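Local coordinates for protein ribulose bisphosphate carboxylase (Hyperthermus butylicus DSM 5456, PDB 6HUN) that probably catalyses the carboxylation of ribulose 1,5-bisphosphate to two molecules of 3-phosphoglycerate, as a magnesium-dependent form III Rubisco of an archaeal AMP degradation pathway, at residues Glu32-Lys35 with Asp39-Ile42; Gly113-Phe118 with Ala277-Arg282. All blocks are in the same frame, centred on the assembly; numbering follows the deposited sequence.

Contact 1: residues Glu32-Lys35 with Asp39-Ile42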
ATOM      1  N   GLU A  32     -19.301 -12.505  23.810  1.00 62.19           N
ATOM      2  CA  GLU A  32     -20.463 -11.786  23.304  1.00 63.25           C
ATOM      3  C   GLU A  32     -21.234 -11.041  24.384  1.00 65.31           C
ATOM      4  O   GLU A  32     -22.262 -10.416  24.080  1.00 65.49           O
ATOM      5  CB  GLU A  32     -21.391 -12.751  22.587  1.00 63.88           C
ATOM      6  CG  GLU A  32     -20.758 -13.448  21.411  1.00 61.31           C
ATOM      7  CD  GLU A  32     -21.725 -14.429  20.827  1.00 69.24           C
ATOM      8  OE1 GLU A  32     -21.490 -15.653  20.960  1.00 71.94           O
ATOM      9  OE2 GLU A  32     -22.768 -13.967  20.298  1.00 72.97           O
ATOM     10  N   SER A  33     -20.778 -11.086  25.627  1.00 68.29           N
ATOM     11  CA  SER A  33     -21.384 -10.305  26.690  1.00 71.76           C
ATOM     12  C   SER A  33     -20.612  -9.025  26.945  1.00 71.88           C
ATOM     13  O   SER A  33     -21.003  -8.233  27.804  1.00 73.20           O
ATOM     14  CB  SER A  33     -21.479 -11.131  27.981  1.00 76.61           C
ATOM     15  OG  SER A  33     -20.205 -11.211  28.593  1.00 76.84           O
ATOM     16  N   TYR A  34     -19.539  -8.795  26.207  1.00 66.58           N
ATOM     17  CA  TYR A  34     -18.746  -7.605  26.439  1.00 65.54           C
ATOM     18  C   TYR A  34     -19.409  -6.391  25.784  1.00 64.13           C
ATOM     19  O   TYR A  34     -20.078  -6.487  24.740  1.00 64.85           O
ATOM     20  CB  TYR A  34     -17.328  -7.827  25.910  1.00 64.24           C
ATOM     21  CG  TYR A  34     -16.337  -6.718  26.125  1.00 61.70           C
ATOM     22  CD1 TYR A  34     -15.837  -6.426  27.378  1.00 65.04           C
ATOM     23  CD2 TYR A  34     -15.850  -5.991  25.033  1.00 57.58           C
ATOM     24  CE1 TYR A  34     -14.902  -5.415  27.548  1.00 64.28           C
ATOM     25  CE2 TYR A  34     -14.932  -4.995  25.191  1.00 56.83           C
ATOM     26  CZ  TYR A  34     -14.446  -4.706  26.432  1.00 62.95           C
ATOM     27  OH  TYR A  34     -13.522  -3.687  26.555  1.00 64.96           O
ATOM     28  N   LYS A  35     -19.240  -5.243  26.433  1.00 64.89           N
ATOM     29  CA  LYS A  35     -19.742  -3.963  25.939  1.00 63.54           C
ATOM     30  C   LYS A  35     -18.554  -3.005  25.955  1.00 62.02           C
ATOM     31  O   LYS A  35     -18.135  -2.540  27.027  1.00 64.51           O
ATOM     32  CB  LYS A  35     -20.898  -3.438  26.792  1.00 73.19           C
ATOM     33  CG  LYS A  35     -22.047  -4.441  27.025  1.00 73.76           C
ATOM     34  CD  LYS A  35     -22.856  -4.656  25.734  1.00 71.07           C
ATOM     35  CE  LYS A  35     -23.945  -5.727  25.885  1.00 73.82           C
ATOM     36  NZ  LYS A  35     -25.041  -5.343  26.837  1.00 78.35           N
ATOM     37  N   ASP A  39     -14.280   4.474  24.504  1.00 53.30           N
ATOM     38  CA  ASP A  39     -12.842   4.761  24.516  1.00 53.86           C
ATOM     39  C   ASP A  39     -11.974   3.643  23.932  1.00 49.96           C
ATOM     40  O   ASP A  39     -10.756   3.665  24.109  1.00 49.79           O
ATOM     41  CB  ASP A  39     -12.374   5.037  25.937  1.00 62.34           C
ATOM     42  CG  ASP A  39     -12.693   3.892  26.886  1.00 72.07           C
ATOM     43  OD1 ASP A  39     -13.600   3.084  26.553  1.00 73.52           O
ATOM     44  OD2 ASP A  39     -12.056   3.812  27.972  1.00 77.42           O
ATOM     45  N   GLU A  40     -12.561   2.660  23.273  1.00 51.37           N
ATOM     46  CA  GLU A  40     -11.828   1.570  22.653  1.00 46.16           C
ATOM     47  C   GLU A  40     -11.923   1.757  21.151  1.00 42.29           C
ATOM     48  O   GLU A  40     -12.911   2.301  20.658  1.00 41.67           O
ATOM     49  CB  GLU A  40     -12.428   0.225  23.053  1.00 47.64           C
ATOM     50  CG  GLU A  40     -12.376  -0.105  24.560  1.00 56.39           C
ATOM     51  CD  GLU A  40     -12.250  -1.602  24.752  1.00 64.54           C
ATOM     52  OE1 GLU A  40     -13.314  -2.255  24.896  1.00 73.29           O
ATOM     53  OE2 GLU A  40     -11.112  -2.148  24.690  1.00 66.25           O
ATOM     54  N   VAL A  41     -10.892   1.332  20.428  1.00 39.90           N
ATOM     55  CA  VAL A  41     -11.026   1.212  18.971  1.00 36.45           C
ATOM     56  C   VAL A  41     -11.920   0.025  18.663  1.00 36.22           C
ATOM     57  O   VAL A  41     -11.772  -1.043  19.260  1.00 42.91           O
ATOM     58  CB  VAL A  41      -9.652   1.033  18.305  1.00 34.29           C
ATOM     59  CG1 VAL A  41      -9.808   0.576  16.767  1.00 30.95           C
ATOM     60  CG2 VAL A  41      -8.812   2.264  18.477  1.00 34.43           C
ATOM     61  N   ILE A  42     -12.856   0.201  17.729  1.00 36.74           N
ATOM     62  CA  ILE A  42     -13.766  -0.856  17.309  1.00 35.36           C
ATOM     63  C   ILE A  42     -13.575  -1.089  15.811  1.00 34.37           C
ATOM     64  O   ILE A  42     -13.748  -0.153  15.040  1.00 29.47           O
ATOM     65  CB  ILE A  42     -15.225  -0.452  17.585  1.00 35.97           C
ATOM     66  CG1 ILE A  42     -15.440  -0.149  19.105  1.00 39.65           C
ATOM     67  CG2 ILE A  42     -16.155  -1.529  17.056  1.00 35.96           C
ATOM     68  CD1 ILE A  42     -15.430  -1.376  19.832  1.00 46.35           C
TER
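In Tyr34, CG is anti to the backbone N (chi1 -177°), which sends the phenol toward residues 39-42. In Glu40, CG lies beside the backbone N and the chain bends at chi2 (-149°), which brings the carboxylate to the hydroxyl end of the Tyr34 ring. The two side chains come from opposite directions. As modelled, Glu40 OE1 comes at the edge of the Tyr34 ring, in its plane. The separation of Tyr34 OH and Glu40 OE1, 2.2 Å, is too short to be trusted, so the nature of this polar meeting remains doubtful. The distance of 3.1 Å between Glu40 OE1 and Tyr34 CZ shares that doubt. The carboxylate and ring planes are 82° apart, close to perpendicular. The second branch is further off: Glu40 OE2, 3.4 Å from Tyr34 OH, is not placed for a hydrogen bond. The pair is a small surface contact across the loop that leads into strand 41-49 of the N-terminal domain. Lys87 makes a cation-pi contact with the Tyr34 ring. Both side chains also rest on Ala104 of strand 99-105, and Tyr34 touches Tyr89 of strand 87-93.

Contact 2: residues Gly113-Phe118 with Ala277-Arg282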
ATOM      1  N   GLY A 113      -0.542   8.749  16.606  1.00 33.53           N
ATOM      2  CA  GLY A 113      -0.316   9.437  15.344  1.00 37.77           C
ATOM      3  C   GLY A 113       0.291   8.618  14.216  1.00 37.11           C
ATOM      4  O   GLY A 113       0.824   9.210  13.273  1.00 33.02           O
ATOM      5  N   SER A 114       0.292   7.279  14.287  1.00 32.19           N
ATOM      6  CA  SER A 114       1.007   6.472  13.271  1.00 30.91           C
ATOM      7  C   SER A 114       0.022   5.664  12.433  1.00 28.15           C
ATOM      8  O   SER A 114      -0.413   4.597  12.871  1.00 25.53           O
ATOM      9  CB  SER A 114       2.007   5.529  13.934  1.00 28.77           C
ATOM     10  OG  SER A 114       2.617   4.664  12.945  1.00 29.05           O
ATOM     11  N   ILE A 115      -0.257   6.049  11.175  1.00 23.47           N
ATOM     12  CA  ILE A 115      -1.073   5.185  10.320  1.00 24.34           C
ATOM     13  C   ILE A 115      -0.357   3.870  10.034  1.00 22.21           C
ATOM     14  O   ILE A 115      -1.026   2.815  10.003  1.00 23.42           O
ATOM     15  CB  ILE A 115      -1.481   5.932   9.040  1.00 28.15           C
ATOM     16  CG1 ILE A 115      -2.266   7.206   9.369  1.00 27.43           C
ATOM     17  CG2 ILE A 115      -2.282   4.989   8.130  1.00 20.57           C
ATOM     18  CD1 ILE A 115      -3.684   6.932   9.849  1.00 29.80           C
ATOM     19  N   PRO A 116       0.953   3.841   9.775  1.00 22.06           N
ATOM     20  CA  PRO A 116       1.607   2.550   9.568  1.00 19.82           C
ATOM     21  C   PRO A 116       1.406   1.589  10.713  1.00 28.03           C
ATOM     22  O   PRO A 116       1.209   0.389  10.457  1.00 24.98           O
ATOM     23  CB  PRO A 116       3.089   2.927   9.407  1.00 28.46           C
ATOM     24  CG  PRO A 116       2.985   4.312   8.747  1.00 26.41           C
ATOM     25  CD  PRO A 116       1.892   4.961   9.542  1.00 25.84           C
ATOM     26  N   ASN A 117       1.481   2.056  11.947  1.00 27.87           N
ATOM     27  CA  ASN A 117       1.351   1.067  13.036  1.00 29.50           C
ATOM     28  C   ASN A 117      -0.095   0.575  13.121  1.00 26.81           C
ATOM     29  O   ASN A 117      -0.348  -0.604  13.364  1.00 31.24           O
ATOM     30  CB  ASN A 117       1.766   1.665  14.361  1.00 29.88           C
ATOM     31  CG  ASN A 117       1.619   0.671  15.511  1.00 32.28           C
ATOM     32  OD1 ASN A 117       0.887   0.937  16.481  1.00 35.00           O
ATOM     33  ND2 ASN A 117       2.352  -0.450  15.433  1.00 31.26           N
ATOM     34  N   PHE A 118      -1.046   1.467  12.887  1.00 24.76           N
ATOM     35  CA  PHE A 118      -2.452   1.061  12.860  1.00 22.67           C
ATOM     36  C   PHE A 118      -2.679   0.007  11.818  1.00 22.96           C
ATOM     37  O   PHE A 118      -3.244  -1.068  12.094  1.00 25.04           O
ATOM     38  CB  PHE A 118      -3.374   2.288  12.577  1.00 25.29           C
ATOM     39  CG  PHE A 118      -4.757   1.867  12.197  1.00 26.78           C
ATOM     40  CD1 PHE A 118      -5.657   1.550  13.206  1.00 31.90           C
ATOM     41  CD2 PHE A 118      -5.121   1.700  10.872  1.00 27.88           C
ATOM     42  CE1 PHE A 118      -6.909   1.103  12.892  1.00 35.26           C
ATOM     43  CE2 PHE A 118      -6.398   1.240  10.532  1.00 32.19           C
ATOM     44  CZ  PHE A 118      -7.276   0.919  11.558  1.00 27.47           C
ATOM     45  N   ALA A 277       4.649   8.308   3.683  1.00 21.29           N
ATOM     46  CA  ALA A 277       4.915   9.455   2.798  1.00 21.08           C
ATOM     47  C   ALA A 277       3.823  10.501   2.922  1.00 23.17           C
ATOM     48  O   ALA A 277       4.097  11.729   2.907  1.00 23.27           O
ATOM     49  CB  ALA A 277       4.976   9.006   1.319  1.00 27.10           C
ATOM     50  N   LEU A 278       2.572  10.055   2.986  1.00 20.07           N
ATOM     51  CA  LEU A 278       1.471  11.029   3.119  1.00 20.36           C
ATOM     52  C   LEU A 278       1.595  11.781   4.431  1.00 23.13           C
ATOM     53  O   LEU A 278       1.475  13.022   4.464  1.00 22.61           O
ATOM     54  CB  LEU A 278       0.120  10.309   3.034  1.00 20.03           C
ATOM     55  CG  LEU A 278      -1.099  11.161   3.390  1.00 23.02           C
ATOM     56  CD1 LEU A 278      -1.199  12.464   2.461  1.00 21.66           C
ATOM     57  CD2 LEU A 278      -2.412  10.286   3.286  1.00 21.65           C
ATOM     58  N   GLN A 279       1.863  11.052   5.550  1.00 20.99           N
ATOM     59  CA  GLN A 279       1.961  11.778   6.826  1.00 24.17           C
ATOM     60  C   GLN A 279       3.150  12.736   6.832  1.00 31.24           C
ATOM     61  O   GLN A 279       3.088  13.796   7.480  1.00 27.18           O
ATOM     62  CB  GLN A 279       2.076  10.806   8.032  1.00 26.32           C
ATOM     63  CG  GLN A 279       0.769   9.935   8.141  1.00 21.50           C
ATOM     64  CD  GLN A 279       0.659   9.279   9.494  1.00 28.96           C
ATOM     65  OE1 GLN A 279       1.094   8.136   9.686  1.00 28.00           O
ATOM     66  NE2 GLN A 279       0.137  10.043  10.479  1.00 29.98           N
ATOM     67  N   HIS A 280       4.265  12.348   6.186  1.00 25.24           N
ATOM     68  CA  HIS A 280       5.401  13.267   6.046  1.00 27.46           C
ATOM     69  C   HIS A 280       5.037  14.484   5.190  1.00 27.40           C
ATOM     70  O   HIS A 280       5.383  15.630   5.542  1.00 29.83           O
ATOM     71  CB  HIS A 280       6.573  12.529   5.409  1.00 29.31           C
ATOM     72  CG  HIS A 280       7.881  13.283   5.489  1.00 31.61           C
ATOM     73  ND1 HIS A 280       8.384  13.799   6.666  1.00 39.77           N
ATOM     74  CD2 HIS A 280       8.792  13.572   4.534  1.00 34.64           C
ATOM     75  CE1 HIS A 280       9.536  14.402   6.427  1.00 39.18           C
ATOM     76  NE2 HIS A 280       9.800  14.288   5.135  1.00 35.42           N
ATOM     77  N   ALA A 281       4.330  14.262   4.077  1.00 25.00           N
ATOM     78  CA  ALA A 281       3.864  15.413   3.273  1.00 28.71           C
ATOM     79  C   ALA A 281       2.961  16.325   4.099  1.00 29.09           C
ATOM     80  O   ALA A 281       3.022  17.568   3.964  1.00 29.63           O
ATOM     81  CB  ALA A 281       3.140  14.868   2.031  1.00 28.54           C
ATOM     82  N   ARG A 282       2.202  15.748   5.034  1.00 29.07           N
ATOM     83  CA  ARG A 282       1.309  16.563   5.848  1.00 29.70           C
ATOM     84  C   ARG A 282       2.106  17.439   6.804  1.00 28.98           C
ATOM     85  O   ARG A 282       1.753  18.614   7.040  1.00 30.63           O
ATOM     86  CB  ARG A 282       0.301  15.652   6.586  1.00 25.93           C
ATOM     87  CG  ARG A 282      -0.580  16.361   7.592  1.00 26.90           C
ATOM     88  CD  ARG A 282      -1.415  17.529   6.950  1.00 27.36           C
ATOM     89  NE  ARG A 282      -2.287  18.113   7.949  1.00 28.90           N
ATOM     90  CZ  ARG A 282      -1.911  19.077   8.782  1.00 36.44           C
ATOM     91  NH1 ARG A 282      -0.692  19.622   8.677  1.00 32.51           N
ATOM     92  NH2 ARG A 282      -2.775  19.563   9.680  1.00 33.17           N
TER
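Residues 113-118 open helix 115-122 and face helix 275-288, with Ile115 CA 8.1 Å from Gln279 CA. Gly113 has a positive phi (64°), a conformation that glycine adopts easily, and Ser114 is the N-cap. Ser114 OG accepts from Asn117 N at 3.0 Å. Gln279 carries the contact with both ends of its amide. Gln279 OE1 accepts from Ile115 N at 2.9 Å, with the donor tilted from the carbonyl plane. Gln279 NE2 donates to Gly113 O at 3.0 Å, approaching from above the plane of that carbonyl. The Gln279 chain is extended beyond CG (chi2 -164°), which carries the amide across to the start of the other helix. The two bonds fix the amide's rotation; one satisfies the N-H of buried Ile115 in the first turn of the helix, the other occupies Gly113 O. Ile115 CG1 packs against Gln279 CD at 3.6 Å, and Pro116 CD lies 3.3 Å from Gln279 OE1. Replacing Gln279 with an alanine is likely to leave Ile115 N and Gly113 O without these partners and to open a gap beside Ile115. The contact joins the N-terminal domain to a helix of the TIM barrel. Ala322 of helix 312-322 touches Gln279, while Thr245 and Pro247 of the second subunit pack on Pro116 and Ser114.

The two contacts follow one another along the chain. Their centres are 26 Å apart, and their nearest atoms about 5 Å, without touching. Contact 1 is local and superficial, its centre about 28 Å from the centre of the chain, and stays within the N-terminal domain. Contact 2 is buried, its centre about 14 Å from the centre of the chain, and ties the same domain to the catalytic barrel across 158 intervening residues. Neither lies at the predicted catalytic or magnesium-binding residues. Contact 2 is the one that reaches the dimer partner: Asn117 ND2 forms a hydrogen bond with Asn207 O of the second subunit. No other chain touches the two segments of contact 1.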